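Local coordinates for protein IMPACT family member YigZ (Escherichia coli, PDB 1VI7) that is of uncertain function, though as an IMPACT family member it may bind guanyl ribonucleotides and hydrolyse nucleoside triphosphates, at residues E5-V16 and A127-P138. Residues are numbered along the deposited sequence; the frame is centred on the assembly and turned at random.
Sequences ESWLIPAAPVTV and ALRQLTTQRKTP
R135 sends its CG away from its own backbone N (chi1 -174°) and then bends at CD (chi3 -63°), folding the guanidinium back over the partner strand, where S6 and L8 receive it. NH1 donates to S6 OG (2.6 Å), which lies close to the guanidinium plane, while L8 CD2 packs over one face, 3.5 Å from NH2. A flat guanidinium on a long chain suits this place: its edge serves the hydroxyl, its face the methyl. W7 and K136 share the other face of the two-stranded sheet; the lysine has the reach to run alongside the indole, extended to CE and then bent, bringing NZ to 3.5 Å from W7 CZ2. E97 accepts a weak hydrogen bond from W7 NE1 and makes a long, weak ion pair with NZ. I9 and Q134 exchange backbone hydrogen bonds, I9 N to Q134 O (3.1 Å) and Q134 N to I9 O (3.0 Å). Past P10, which has no N-H to give, A11 N reaches T132 O almost straight (177°). Farther on, branched V14 and V16 suit a strand packed against small A127, V16 CG1 lying 3.6 Å from A127 CB; V14 also meets L131. A two-stranded antiparallel sheet between distant segments thus continues into helix-on-sheet packing, helix 113-128 against strand 14-20 of the five-stranded sheet.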
ATOM      1  N   GLU A   5       8.888   6.696  10.137  1.00 64.11           N
ATOM      2  CA  GLU A   5       8.309   5.973  11.264  1.00 63.10           C
ATOM      3  C   GLU A   5       6.988   5.323  10.914  1.00 61.54           C
ATOM      4  O   GLU A   5       6.901   4.099  10.718  1.00 61.46           O
ATOM      5  CB  GLU A   5       8.214   6.886  12.477  1.00 65.57           C
ATOM      6  CG  GLU A   5       7.816   8.311  12.214  1.00 69.82           C
ATOM      7  CD  GLU A   5       8.928   9.289  11.928  1.00 71.42           C
ATOM      8  OE1 GLU A   5       9.852   8.975  11.146  1.00 71.37           O
ATOM      9  OE2 GLU A   5       8.890  10.442  12.439  1.00 72.19           O
ATOM     10  N   SER A   6       5.916   6.108  10.806  1.00 59.59           N
ATOM     11  CA  SER A   6       4.633   5.530  10.409  1.00 55.88           C
ATOM     12  C   SER A   6       3.932   6.502   9.450  1.00 53.96           C
ATOM     13  O   SER A   6       4.355   7.626   9.236  1.00 52.40           O
ATOM     14  CB  SER A   6       3.725   5.203  11.571  1.00 53.16           C
ATOM     15  OG  SER A   6       3.187   6.386  12.128  1.00 51.22           O
ATOM     16  N   TRP A   7       2.836   6.004   8.914  1.00 52.46           N
ATOM     17  CA  TRP A   7       2.039   6.771   7.975  1.00 51.01           C
ATOM     18  C   TRP A   7       0.567   6.367   8.049  1.00 49.19           C
ATOM     19  O   TRP A   7       0.248   5.422   8.765  1.00 49.38           O
ATOM     20  CB  TRP A   7       2.600   6.613   6.576  1.00 50.35           C
ATOM     21  CG  TRP A   7       2.654   5.243   5.997  1.00 47.21           C
ATOM     22  CD1 TRP A   7       1.659   4.592   5.335  1.00 46.12           C
ATOM     23  CD2 TRP A   7       3.780   4.353   5.985  1.00 47.10           C
ATOM     24  NE1 TRP A   7       2.076   3.361   4.919  1.00 45.84           N
ATOM     25  CE2 TRP A   7       3.381   3.188   5.306  1.00 48.00           C
ATOM     26  CE3 TRP A   7       5.081   4.433   6.493  1.00 44.84           C
ATOM     27  CZ2 TRP A   7       4.234   2.093   5.107  1.00 48.71           C
ATOM     28  CZ3 TRP A   7       5.918   3.350   6.293  1.00 45.85           C
ATOM     29  CH2 TRP A   7       5.508   2.201   5.615  1.00 46.44           C
ATOM     30  N   LEU A   8      -0.290   7.073   7.317  1.00 46.16           N
ATOM     31  CA  LEU A   8      -1.705   6.759   7.316  1.00 43.57           C
ATOM     32  C   LEU A   8      -2.044   6.015   6.029  1.00 42.27           C
ATOM     33  O   LEU A   8      -1.258   6.125   5.083  1.00 42.41           O
ATOM     34  CB  LEU A   8      -2.576   8.008   7.414  1.00 44.46           C
ATOM     35  CG  LEU A   8      -2.371   8.957   8.589  1.00 43.60           C
ATOM     36  CD1 LEU A   8      -3.252  10.184   8.460  1.00 42.24           C
ATOM     37  CD2 LEU A   8      -2.624   8.277   9.921  1.00 43.76           C
ATOM     38  N   ILE A   9      -3.025   5.124   6.082  1.00 39.51           N
ATOM     39  CA  ILE A   9      -3.455   4.403   4.877  1.00 36.89           C
ATOM     40  C   ILE A   9      -4.978   4.352   4.881  1.00 35.96           C
ATOM     41  O   ILE A   9      -5.595   4.707   5.907  1.00 36.38           O
ATOM     42  CB  ILE A   9      -2.858   3.004   4.805  1.00 38.70           C
ATOM     43  CG1 ILE A   9      -3.221   2.140   6.023  1.00 35.25           C
ATOM     44  CG2 ILE A   9      -1.325   3.011   4.679  1.00 40.33           C
ATOM     45  CD1 ILE A   9      -4.402   1.242   5.812  1.00 29.13           C
ATOM     46  N   PRO A  10      -5.603   3.906   3.796  1.00 33.18           N
ATOM     47  CA  PRO A  10      -7.043   3.833   3.738  1.00 32.54           C
ATOM     48  C   PRO A  10      -7.624   2.724   4.602  1.00 33.65           C
ATOM     49  O   PRO A  10      -7.341   1.538   4.385  1.00 34.29           O
ATOM     50  CB  PRO A  10      -7.342   3.576   2.261  1.00 30.84           C
ATOM     51  CG  PRO A  10      -6.109   3.773   1.525  1.00 29.61           C
ATOM     52  CD  PRO A  10      -4.974   3.648   2.497  1.00 31.11           C
ATOM     53  N   ALA A  11      -8.634   3.038   5.401  1.00 34.23           N
ATOM     54  CA  ALA A  11      -9.352   2.105   6.255  1.00 33.07           C
ATOM     55  C   ALA A  11     -10.623   1.587   5.608  1.00 33.07           C
ATOM     56  O   ALA A  11     -11.363   0.729   6.103  1.00 33.09           O
ATOM     57  CB  ALA A  11      -9.675   2.783   7.588  1.00 28.54           C
ATOM     58  N   ALA A  12     -10.971   2.134   4.462  1.00 33.35           N
ATOM     59  CA  ALA A  12     -12.165   1.706   3.748  1.00 34.62           C
ATOM     60  C   ALA A  12     -12.108   2.331   2.349  1.00 36.87           C
ATOM     61  O   ALA A  12     -11.469   3.363   2.173  1.00 36.90           O
ATOM     62  CB  ALA A  12     -13.451   2.096   4.423  1.00 30.81           C
ATOM     63  N   PRO A  13     -12.686   1.616   1.410  1.00 38.25           N
ATOM     64  CA  PRO A  13     -12.719   2.050   0.019  1.00 37.83           C
ATOM     65  C   PRO A  13     -13.672   3.225  -0.112  1.00 36.70           C
ATOM     66  O   PRO A  13     -14.435   3.474   0.816  1.00 34.97           O
ATOM     67  CB  PRO A  13     -13.268   0.822  -0.708  1.00 38.56           C
ATOM     68  CG  PRO A  13     -14.160   0.169   0.284  1.00 38.15           C
ATOM     69  CD  PRO A  13     -13.510   0.401   1.620  1.00 38.69           C
ATOM     70  N   VAL A  14     -13.537   3.976  -1.187  1.00 36.54           N
ATOM     71  CA  VAL A  14     -14.372   5.135  -1.451  1.00 35.86           C
ATOM     72  C   VAL A  14     -14.770   5.093  -2.940  1.00 38.75           C
ATOM     73  O   VAL A  14     -13.942   4.772  -3.794  1.00 38.36           O
ATOM     74  CB  VAL A  14     -13.656   6.474  -1.243  1.00 30.07           C
ATOM     75  CG1 VAL A  14     -14.531   7.656  -1.612  1.00 21.69           C
ATOM     76  CG2 VAL A  14     -13.084   6.631   0.142  1.00 30.05           C
ATOM     77  N   THR A  15     -15.979   5.552  -3.192  1.00 39.47           N
ATOM     78  CA  THR A  15     -16.476   5.565  -4.559  1.00 41.70           C
ATOM     79  C   THR A  15     -17.283   6.821  -4.751  1.00 43.13           C
ATOM     80  O   THR A  15     -18.185   7.065  -3.943  1.00 45.97           O
ATOM     81  CB  THR A  15     -17.327   4.309  -4.792  1.00 44.12           C
ATOM     82  OG1 THR A  15     -17.990   4.365  -6.059  1.00 48.71           O
ATOM     83  CG2 THR A  15     -18.384   4.177  -3.704  1.00 47.42           C
ATOM     84  N   VAL A  16     -16.896   7.712  -5.657  1.00 43.77           N
ATOM     85  CA  VAL A  16     -17.763   8.893  -5.858  1.00 44.57           C
ATOM     86  C   VAL A  16     -17.965   9.062  -7.355  1.00 46.15           C
ATOM     87  O   VAL A  16     -17.191   8.468  -8.129  1.00 46.09           O
ATOM     88  CB  VAL A  16     -17.396  10.092  -5.051  1.00 42.01           C
ATOM     89  CG1 VAL A  16     -15.917  10.230  -4.757  1.00 40.88           C
ATOM     90  CG2 VAL A  16     -17.922  11.405  -5.659  1.00 42.73           C
ATOM     91  N   ALA A 127     -13.037  12.411  -3.848  1.00 33.03           N
ATOM     92  CA  ALA A 127     -13.046  11.098  -3.228  1.00 30.87           C
ATOM     93  C   ALA A 127     -12.230  11.146  -1.932  1.00 30.28           C
ATOM     94  O   ALA A 127     -12.595  10.645  -0.884  1.00 26.84           O
ATOM     95  CB  ALA A 127     -12.390  10.096  -4.173  1.00 30.02           C
ATOM     96  N   LEU A 128     -11.092  11.832  -2.094  1.00 30.15           N
ATOM     97  CA  LEU A 128     -10.138  12.060  -1.040  1.00 28.49           C
ATOM     98  C   LEU A 128     -10.742  12.788   0.121  1.00 29.19           C
ATOM     99  O   LEU A 128     -10.421  12.439   1.262  1.00 30.63           O
ATOM    100  CB  LEU A 128      -8.858  12.686  -1.554  1.00 25.16           C
ATOM    101  CG  LEU A 128      -7.994  11.728  -2.391  1.00 27.27           C
ATOM    102  CD1 LEU A 128      -6.877  12.476  -3.061  1.00 28.72           C
ATOM    103  CD2 LEU A 128      -7.472  10.569  -1.538  1.00 27.65           C
ATOM    104  N   ARG A 129     -11.714  13.656  -0.099  1.00 30.69           N
ATOM    105  CA  ARG A 129     -12.431  14.337   0.961  1.00 30.63           C
ATOM    106  C   ARG A 129     -13.274  13.333   1.755  1.00 29.33           C
ATOM    107  O   ARG A 129     -13.784  13.698   2.821  1.00 31.57           O
ATOM    108  CB  ARG A 129     -13.334  15.448   0.470  1.00 30.69           C
ATOM    109  CG  ARG A 129     -12.775  16.727  -0.022  1.00 31.54           C
ATOM    110  CD  ARG A 129     -13.821  17.535  -0.800  1.00 37.09           C
ATOM    111  NE  ARG A 129     -13.191  18.454  -1.743  1.00 42.95           N
ATOM    112  CZ  ARG A 129     -12.508  19.536  -1.388  1.00 48.72           C
ATOM    113  NH1 ARG A 129     -11.940  20.315  -2.308  1.00 49.99           N
ATOM    114  NH2 ARG A 129     -12.408  19.883  -0.103  1.00 51.49           N
ATOM    115  N   GLN A 130     -13.605  12.179   1.234  1.00 29.60           N
ATOM    116  CA  GLN A 130     -14.400  11.223   2.015  1.00 30.78           C
ATOM    117  C   GLN A 130     -13.605  10.012   2.477  1.00 29.65           C
ATOM    118  O   GLN A 130     -14.192   9.078   3.038  1.00 29.17           O
ATOM    119  CB  GLN A 130     -15.637  10.796   1.203  1.00 32.14           C
ATOM    120  CG  GLN A 130     -16.361  11.963   0.584  1.00 38.74           C
ATOM    121  CD  GLN A 130     -17.583  11.680  -0.241  1.00 42.14           C
ATOM    122  OE1 GLN A 130     -17.908  12.517  -1.107  1.00 42.40           O
ATOM    123  NE2 GLN A 130     -18.284  10.572   0.001  1.00 40.70           N
ATOM    124  N   LEU A 131     -12.301   9.970   2.283  1.00 28.03           N
ATOM    125  CA  LEU A 131     -11.476   8.852   2.665  1.00 27.44           C
ATOM    126  C   LEU A 131     -11.212   8.829   4.163  1.00 28.27           C
ATOM    127  O   LEU A 131     -10.826   9.842   4.789  1.00 29.60           O
ATOM    128  CB  LEU A 131     -10.130   8.873   1.887  1.00 26.34           C
ATOM    129  CG  LEU A 131      -9.143   7.761   2.226  1.00 23.37           C
ATOM    130  CD1 LEU A 131      -9.723   6.410   1.829  1.00 26.38           C
ATOM    131  CD2 LEU A 131      -7.788   7.925   1.598  1.00 25.73           C
ATOM    132  N   THR A 132     -11.479   7.689   4.773  1.00 27.05           N
ATOM    133  CA  THR A 132     -11.219   7.472   6.206  1.00 25.80           C
ATOM    134  C   THR A 132      -9.881   6.765   6.336  1.00 25.36           C
ATOM    135  O   THR A 132      -9.597   5.898   5.485  1.00 26.31           O
ATOM    136  CB  THR A 132     -12.346   6.671   6.859  1.00 24.88           C
ATOM    137  OG1 THR A 132     -12.323   5.280   6.484  1.00 22.38           O
ATOM    138  CG2 THR A 132     -13.688   7.280   6.437  1.00 22.37           C
ATOM    139  N   THR A 133      -9.063   7.097   7.310  1.00 24.40           N
ATOM    140  CA  THR A 133      -7.741   6.501   7.398  1.00 26.69           C
ATOM    141  C   THR A 133      -7.410   5.806   8.690  1.00 28.43           C
ATOM    142  O   THR A 133      -8.219   5.678   9.596  1.00 28.44           O
ATOM    143  CB  THR A 133      -6.683   7.609   7.123  1.00 26.31           C
ATOM    144  OG1 THR A 133      -7.042   8.799   7.840  1.00 24.80           O
ATOM    145  CG2 THR A 133      -6.562   7.942   5.648  1.00 19.37           C
ATOM    146  N   GLN A 134      -6.184   5.278   8.780  1.00 31.82           N
ATOM    147  CA  GLN A 134      -5.662   4.634   9.979  1.00 34.92           C
ATOM    148  C   GLN A 134      -4.134   4.596   9.984  1.00 35.76           C
ATOM    149  O   GLN A 134      -3.533   4.249   8.964  1.00 36.34           O
ATOM    150  CB  GLN A 134      -6.197   3.221  10.162  1.00 35.90           C
ATOM    151  CG  GLN A 134      -6.287   2.405   8.895  1.00 39.29           C
ATOM    152  CD  GLN A 134      -6.567   0.937   9.177  1.00 41.10           C
ATOM    153  OE1 GLN A 134      -7.656   0.422   8.928  1.00 37.67           O
ATOM    154  NE2 GLN A 134      -5.536   0.271   9.699  1.00 41.92           N
ATOM    155  N   ARG A 135      -3.517   4.829  11.136  1.00 37.10           N
ATOM    156  CA  ARG A 135      -2.056   4.815  11.190  1.00 39.78           C
ATOM    157  C   ARG A 135      -1.537   3.411  10.936  1.00 42.33           C
ATOM    158  O   ARG A 135      -2.260   2.426  11.017  1.00 42.63           O
ATOM    159  CB  ARG A 135      -1.482   5.400  12.454  1.00 37.77           C
ATOM    160  CG  ARG A 135       0.025   5.547  12.502  1.00 34.28           C
ATOM    161  CD  ARG A 135       0.402   6.589  13.554  1.00 38.38           C
ATOM    162  NE  ARG A 135      -0.133   7.888  13.163  1.00 43.17           N
ATOM    163  CZ  ARG A 135       0.352   8.638  12.183  1.00 48.10           C
ATOM    164  NH1 ARG A 135       1.412   8.229  11.483  1.00 51.07           N
ATOM    165  NH2 ARG A 135      -0.208   9.802  11.860  1.00 47.95           N
ATOM    166  N   LYS A 136      -0.254   3.335  10.583  1.00 45.37           N
ATOM    167  CA  LYS A 136       0.317   2.024  10.283  1.00 48.21           C
ATOM    168  C   LYS A 136       1.800   1.961  10.539  1.00 49.36           C
ATOM    169  O   LYS A 136       2.581   2.364   9.677  1.00 51.23           O
ATOM    170  CB  LYS A 136      -0.019   1.688   8.816  1.00 47.73           C
ATOM    171  CG  LYS A 136       0.526   0.346   8.416  1.00 50.29           C
ATOM    172  CD  LYS A 136       0.297  -0.029   6.975  1.00 51.41           C
ATOM    173  CE  LYS A 136       1.336  -1.068   6.524  1.00 51.69           C
ATOM    174  NZ  LYS A 136       2.712  -0.588   6.866  1.00 53.09           N
ATOM    175  N   THR A 137       2.211   1.524  11.729  1.00 50.84           N
ATOM    176  CA  THR A 137       3.648   1.422  12.011  1.00 52.26           C
ATOM    177  C   THR A 137       4.175   0.074  11.542  1.00 52.34           C
ATOM    178  O   THR A 137       3.737  -0.983  11.991  1.00 53.22           O
ATOM    179  CB  THR A 137       4.008   1.668  13.463  1.00 54.16           C
ATOM    180  OG1 THR A 137       3.202   2.727  14.029  1.00 55.62           O
ATOM    181  CG2 THR A 137       5.471   2.128  13.559  1.00 55.41           C
ATOM    182  N   PRO A 138       4.989   0.103  10.493  1.00 52.70           N
ATOM    183  CA  PRO A 138       5.559  -1.092   9.908  1.00 52.01           C
ATOM    184  C   PRO A 138       6.504  -1.839  10.844  1.00 50.87           C
ATOM    185  O   PRO A 138       7.267  -1.256  11.618  1.00 50.22           O
ATOM    186  CB  PRO A 138       6.361  -0.548   8.713  1.00 51.44           C
ATOM    187  CG  PRO A 138       6.847   0.776   9.251  1.00 51.40           C
ATOM    188  CD  PRO A 138       5.610   1.340   9.928  1.00 52.06           C
TER